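Local coordinates for Lactamase_B domain-containing protein (Bacillus lehensis G1, PDB 7EV5) that binds two zinc ions and is probably a dual-activity hydrolase of the metallo-beta-lactamase fold, resembling B3 metallo-beta-lactamases and glyoxalase II, at residues S148-T160 and P193-L207. Numbering follows the deposited sequence. Where two conformers were deposited one is given.
With ZN (zinc ion), chain C.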
loop_
_atom_site.group_PDB
_atom_site.type_symbol
_atom_site.label_atom_id
_atom_site.label_comp_id
_atom_site.label_asym_id
_atom_site.label_seq_id
_atom_site.Cartn_x
_atom_site.Cartn_y
_atom_site.Cartn_z
ATOM N N SER A 148 5.076 -1.807 1.366
ATOM C CA SER A 148 5.112 -2.809 0.303
ATOM C C SER A 148 3.782 -3.528 0.084
ATOM O O SER A 148 3.747 -4.542 -0.618
ATOM C CB SER A 148 6.231 -3.821 0.565
ATOM O OG SER A 148 6.253 -4.232 1.928
ATOM N N GLY A 149 2.694 -3.040 0.666
ATOM C CA GLY A 149 1.409 -3.664 0.398
ATOM C C GLY A 149 1.390 -5.133 0.774
ATOM O O GLY A 149 1.817 -5.527 1.865
ATOM N N ASP A 150 0.879 -5.965 -0.136
ATOM C CA ASP A 150 0.567 -7.354 0.178
ATOM C C ASP A 150 1.583 -8.329 -0.398
ATOM O O ASP A 150 1.246 -9.481 -0.657
ATOM C CB ASP A 150 -0.855 -7.707 -0.266
ATOM C CG ASP A 150 -1.925 -6.997 0.554
ATOM O OD1 ASP A 150 -1.576 -6.188 1.436
ATOM O OD2 ASP A 150 -3.121 -7.235 0.277
ATOM N N VAL A 151 2.831 -7.902 -0.564
ATOM C CA VAL A 151 3.854 -8.800 -1.088
ATOM C C VAL A 151 4.414 -9.695 0.013
ATOM O O VAL A 151 4.501 -10.921 -0.140
ATOM C CB VAL A 151 4.953 -7.966 -1.771
ATOM C CG1 VAL A 151 6.127 -8.837 -2.146
ATOM C CG2 VAL A 151 4.389 -7.276 -3.011
ATOM N N LEU A 152 4.806 -9.090 1.132
ATOM C CA LEU A 152 5.555 -9.757 2.191
ATOM C C LEU A 152 4.939 -9.366 3.522
ATOM O O LEU A 152 4.805 -8.175 3.818
ATOM C CB LEU A 152 7.025 -9.317 2.159
ATOM C CG LEU A 152 7.947 -9.835 3.262
ATOM C CD1 LEU A 152 8.051 -11.360 3.223
ATOM C CD2 LEU A 152 9.318 -9.189 3.179
ATOM N N PHE A 153 4.569 -10.357 4.328
ATOM C CA PHE A 153 4.021 -10.103 5.649
ATOM C C PHE A 153 4.960 -10.689 6.686
ATOM O O PHE A 153 5.915 -11.402 6.367
ATOM C CB PHE A 153 2.657 -10.779 5.816
ATOM C CG PHE A 153 1.657 -10.425 4.748
ATOM C CD1 PHE A 153 1.218 -9.115 4.584
ATOM C CD2 PHE A 153 1.122 -11.408 3.925
ATOM C CE1 PHE A 153 0.271 -8.796 3.606
ATOM C CE2 PHE A 153 0.180 -11.096 2.947
ATOM C CZ PHE A 153 -0.246 -9.783 2.782
ATOM N N GLN A 154 4.684 -10.385 7.950
ATOM C CA GLN A 154 5.356 -11.078 9.038
ATOM C C GLN A 154 4.920 -12.536 9.017
ATOM O O GLN A 154 3.742 -12.842 9.219
ATOM C CB GLN A 154 4.977 -10.428 10.363
ATOM C CG GLN A 154 5.746 -10.979 11.546
ATOM C CD GLN A 154 5.165 -10.511 12.857
ATOM O OE1 GLN A 154 4.032 -10.858 13.207
ATOM N NE2 GLN A 154 5.922 -9.694 13.582
ATOM N N GLN A 155 5.858 -13.436 8.722
ATOM C CA GLN A 155 5.660 -14.889 8.722
ATOM C C GLN A 155 4.860 -15.443 7.544
ATOM O O GLN A 155 4.564 -16.645 7.531
ATOM C CB GLN A 155 5.076 -15.418 10.042
ATOM C CG GLN A 155 6.041 -15.384 11.210
ATOM C CD GLN A 155 7.189 -16.352 11.021
ATOM O OE1 GLN A 155 8.343 -15.945 10.896
ATOM N NE2 GLN A 155 6.876 -17.640 10.989
ATOM N N SER A 156 4.505 -14.634 6.550
ATOM C CA SER A 156 3.825 -15.170 5.376
ATOM C C SER A 156 4.087 -14.240 4.201
ATOM O O SER A 156 4.789 -13.235 4.326
ATOM C CB SER A 156 2.321 -15.389 5.602
ATOM O OG SER A 156 1.618 -14.171 5.779
ATOM N N ILE A 157 3.527 -14.603 3.047
ATOM C CA ILE A 157 3.647 -13.810 1.833
ATOM C C ILE A 157 2.260 -13.626 1.227
ATOM O O ILE A 157 1.290 -14.279 1.615
ATOM C CB ILE A 157 4.641 -14.408 0.812
ATOM C CG1 ILE A 157 4.162 -15.773 0.311
ATOM C CG2 ILE A 157 6.031 -14.517 1.420
ATOM C CD1 ILE A 157 5.078 -16.363 -0.752
ATOM N N GLY A 158 2.170 -12.708 0.267
ATOM C CA GLY A 158 0.881 -12.404 -0.323
ATOM C C GLY A 158 0.243 -13.597 -1.009
ATOM O O GLY A 158 0.913 -14.438 -1.621
ATOM N N ARG A 159 -1.083 -13.662 -0.923
ATOM C CA ARG A 159 -1.804 -14.673 -1.680
ATOM C C ARG A 159 -1.660 -14.389 -3.172
ATOM O O ARG A 159 -1.590 -13.235 -3.607
ATOM C CB ARG A 159 -3.282 -14.724 -1.273
ATOM C CG ARG A 159 -4.076 -13.462 -1.569
ATOM C CD ARG A 159 -5.405 -13.458 -0.817
ATOM N NE ARG A 159 -6.310 -14.483 -1.318
ATOM C CZ ARG A 159 -7.565 -14.645 -0.912
ATOM N NH1 ARG A 159 -8.088 -13.847 0.019
ATOM N NH2 ARG A 159 -8.298 -15.607 -1.447
ATOM N N THR A 160 -1.591 -15.457 -3.964
ATOM C CA THR A 160 -1.382 -15.358 -5.402
ATOM C C THR A 160 -2.526 -15.983 -6.192
ATOM O O THR A 160 -2.365 -16.287 -7.380
ATOM C CB THR A 160 -0.035 -15.964 -5.794
ATOM O OG1 THR A 160 0.045 -17.309 -5.303
ATOM C CG2 THR A 160 1.068 -15.159 -5.184
ATOM N N PRO A 193 1.145 -7.588 11.657
ATOM C CA PRO A 193 2.127 -6.752 12.357
ATOM C C PRO A 193 3.264 -6.274 11.466
ATOM O O PRO A 193 3.587 -6.863 10.433
ATOM C CB PRO A 193 2.677 -7.688 13.445
ATOM C CG PRO A 193 1.650 -8.751 13.608
ATOM C CD PRO A 193 1.021 -8.929 12.254
ATOM N N LEU A 194 3.901 -5.193 11.915
ATOM C CA LEU A 194 5.147 -4.752 11.308
ATOM C C LEU A 194 6.226 -5.817 11.481
ATOM O O LEU A 194 6.195 -6.627 12.410
ATOM C CB LEU A 194 5.616 -3.460 11.972
ATOM C CG LEU A 194 4.754 -2.217 11.794
ATOM C CD1 LEU A 194 5.291 -1.107 12.673
ATOM C CD2 LEU A 194 4.730 -1.784 10.328
ATOM N N THR A 195 7.192 -5.809 10.568
ATOM C CA THR A 195 8.363 -6.664 10.664
ATOM C C THR A 195 9.537 -5.926 10.032
ATOM O O THR A 195 9.444 -4.739 9.719
ATOM C CB THR A 195 8.067 -8.050 10.080
ATOM O OG1 THR A 195 9.139 -8.934 10.418
ATOM C CG2 THR A 195 7.899 -7.988 8.570
ATOM N N THR A 196 10.668 -6.613 9.888
ATOM C CA THR A 196 11.802 -6.043 9.179
ATOM C C THR A 196 12.273 -7.029 8.126
ATOM O O THR A 196 11.942 -8.218 8.164
ATOM C CB THR A 196 12.984 -5.682 10.099
ATOM O OG1 THR A 196 13.467 -6.873 10.736
ATOM C CG2 THR A 196 12.570 -4.651 11.142
ATOM N N ILE A 197 13.033 -6.491 7.171
ATOM C CA ILE A 197 13.611 -7.320 6.114
ATOM C C ILE A 197 14.451 -8.436 6.714
ATOM O O ILE A 197 14.294 -9.611 6.361
ATOM C CB ILE A 197 14.434 -6.457 5.145
ATOM C CG1 ILE A 197 13.534 -5.460 4.412
ATOM C CG2 ILE A 197 15.211 -7.354 4.174
ATOM C CD1 ILE A 197 12.731 -6.072 3.308
ATOM N N GLY A 198 15.337 -8.085 7.653
ATOM C CA GLY A 198 16.218 -9.083 8.241
ATOM C C GLY A 198 15.463 -10.180 8.964
ATOM O O GLY A 198 15.796 -11.359 8.840
ATOM N N GLN A 199 14.424 -9.810 9.717
ATOM C CA GLN A 199 13.657 -10.817 10.440
ATOM C C GLN A 199 12.972 -11.794 9.492
ATOM O O GLN A 199 12.903 -12.994 9.776
ATOM C CB GLN A 199 12.639 -10.146 11.361
ATOM C CG GLN A 199 13.268 -9.513 12.591
ATOM C CD GLN A 199 14.191 -10.458 13.333
ATOM O OE1 GLN A 199 13.786 -11.557 13.727
ATOM N NE2 GLN A 199 15.439 -10.038 13.526
ATOM N N GLU A 200 12.454 -11.305 8.363
ATOM C CA GLU A 200 11.776 -12.211 7.441
ATOM C C GLU A 200 12.778 -13.083 6.697
ATOM O O GLU A 200 12.521 -14.268 6.452
ATOM C CB GLU A 200 10.876 -11.434 6.478
ATOM C CG GLU A 200 9.697 -10.746 7.170
ATOM C CD GLU A 200 8.979 -11.651 8.151
ATOM O OE1 GLU A 200 8.546 -12.745 7.744
ATOM O OE2 GLU A 200 8.836 -11.260 9.331
ATOM N N MET A 201 13.925 -12.509 6.333
ATOM C CA MET A 201 14.985 -13.291 5.704
ATOM C C MET A 201 15.381 -14.476 6.577
ATOM O O MET A 201 15.646 -15.572 6.070
ATOM C CB MET A 201 16.187 -12.384 5.445
ATOM C CG MET A 201 17.346 -13.013 4.682
ATOM S SD MET A 201 18.615 -11.784 4.310
ATOM C CE MET A 201 17.601 -10.325 4.067
ATOM N N ASP A 202 15.421 -14.276 7.889
ATOM C CA ASP A 202 15.870 -15.312 8.805
ATOM C C ASP A 202 14.765 -16.254 9.264
ATOM O O ASP A 202 15.069 -17.382 9.666
ATOM C CB ASP A 202 16.530 -14.674 10.030
ATOM C CG ASP A 202 17.792 -13.912 9.680
ATOM O OD1 ASP A 202 18.316 -14.104 8.559
ATOM O OD2 ASP A 202 18.259 -13.118 10.524
ATOM N N HIS A 203 13.498 -15.836 9.221
ATOM C CA HIS A 203 12.462 -16.626 9.877
ATOM C C HIS A 203 11.171 -16.836 9.094
ATOM O O HIS A 203 10.334 -17.616 9.556
ATOM C CB HIS A 203 12.122 -16.041 11.259
ATOM C CG HIS A 203 13.325 -15.667 12.069
ATOM N ND1 HIS A 203 14.322 -16.566 12.382
ATOM C CD2 HIS A 203 13.690 -14.490 12.631
ATOM C CE1 HIS A 203 15.251 -15.958 13.100
ATOM N NE2 HIS A 203 14.890 -14.698 13.266
ATOM N N ASN A 204 10.963 -16.186 7.954
ATOM C CA ASN A 204 9.737 -16.404 7.191
ATOM C C ASN A 204 9.793 -17.784 6.548
ATOM O O ASN A 204 10.684 -18.036 5.727
ATOM C CB ASN A 204 9.585 -15.326 6.118
ATOM C CG ASN A 204 8.215 -15.338 5.456
ATOM O OD1 ASN A 204 7.762 -16.365 4.954
ATOM N ND2 ASN A 204 7.555 -14.176 5.431
ATOM N N PRO A 205 8.867 -18.692 6.871
ATOM C CA PRO A 205 8.972 -20.067 6.353
ATOM C C PRO A 205 8.770 -20.185 4.854
ATOM O O PRO A 205 9.161 -21.207 4.276
ATOM C CB PRO A 205 7.885 -20.823 7.130
ATOM C CG PRO A 205 6.912 -19.769 7.538
ATOM C CD PRO A 205 7.712 -18.519 7.767
ATOM N N PHE A 206 8.178 -19.187 4.206
ATOM C CA PHE A 206 7.988 -19.205 2.762
ATOM C C PHE A 206 9.194 -18.671 2.000
ATOM O O PHE A 206 9.156 -18.623 0.764
ATOM C CB PHE A 206 6.736 -18.407 2.382
ATOM C CG PHE A 206 5.491 -18.864 3.082
ATOM C CD1 PHE A 206 4.625 -19.757 2.472
ATOM C CD2 PHE A 206 5.179 -18.395 4.347
ATOM C CE1 PHE A 206 3.475 -20.180 3.111
ATOM C CE2 PHE A 206 4.030 -18.819 4.996
ATOM C CZ PHE A 206 3.177 -19.710 4.375
ATOM N N LEU A 207 10.263 -18.282 2.697
ATOM C CA LEU A 207 11.422 -17.665 2.064
ATOM C C LEU A 207 12.670 -18.538 2.061
ATOM O O LEU A 207 13.699 -18.113 1.523
ATOM C CB LEU A 207 11.725 -16.299 2.692
ATOM C CG LEU A 207 10.642 -15.233 2.493
ATOM C CD1 LEU A 207 11.205 -13.849 2.741
ATOM C CD2 LEU A 207 10.022 -15.337 1.103
HETATM ZN ZN ZN C . -4.814 -6.502 1.166
HETATM O O HOH W 1 2.397 -8.798 8.732
HETATM O O HOH W 2 5.967 -6.960 15.157
HETATM O O HOH W 3 8.990 -9.342 13.025
HETATM O O HOH W 4 -5.586 -7.178 -0.552
#
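E200 reaches from the helix 197-203 into the hairpin turn at 153-156, where its OE1 accepts a hydrogen bond from the backbone N-H of Q155 (N to OE1 2.9 Å), nearly straight (168°) but from above the carboxylate plane. A bend in the side chain (chi2 -46°) turns the carboxylate back to T195, whose OG1 donates to the anti lone pair of OE2. By donating to both E200 OE1 and S156 O (3.1 Å), N204 ND2 links helix carboxylate to hairpin carbonyl. S156 O lies in the amide plane of N204, but ND2 comes from above the carbonyl plane; F153 N meets that oxygen from the opposite face. N204 OD1 accepts from F206 N in an Asx turn. The F206 ring turns its edge to Q155 O (CE2 to O, 3.4 Å), while I157 CG2 packs against F206 CB and L207 CD2. L152 CD1 meets L207 CD1 at 4.0 Å. In one of its two modelled conformers, extended Q154 crosses P193 at about a right angle. The contact thus packs the hairpin after strand 145-149 and zinc ligand D150 against the C-terminal part of the metallo-beta-lactamase fold, outermost strand 195-196 and helix 197-203, with helix 167-178 against V151 and I197.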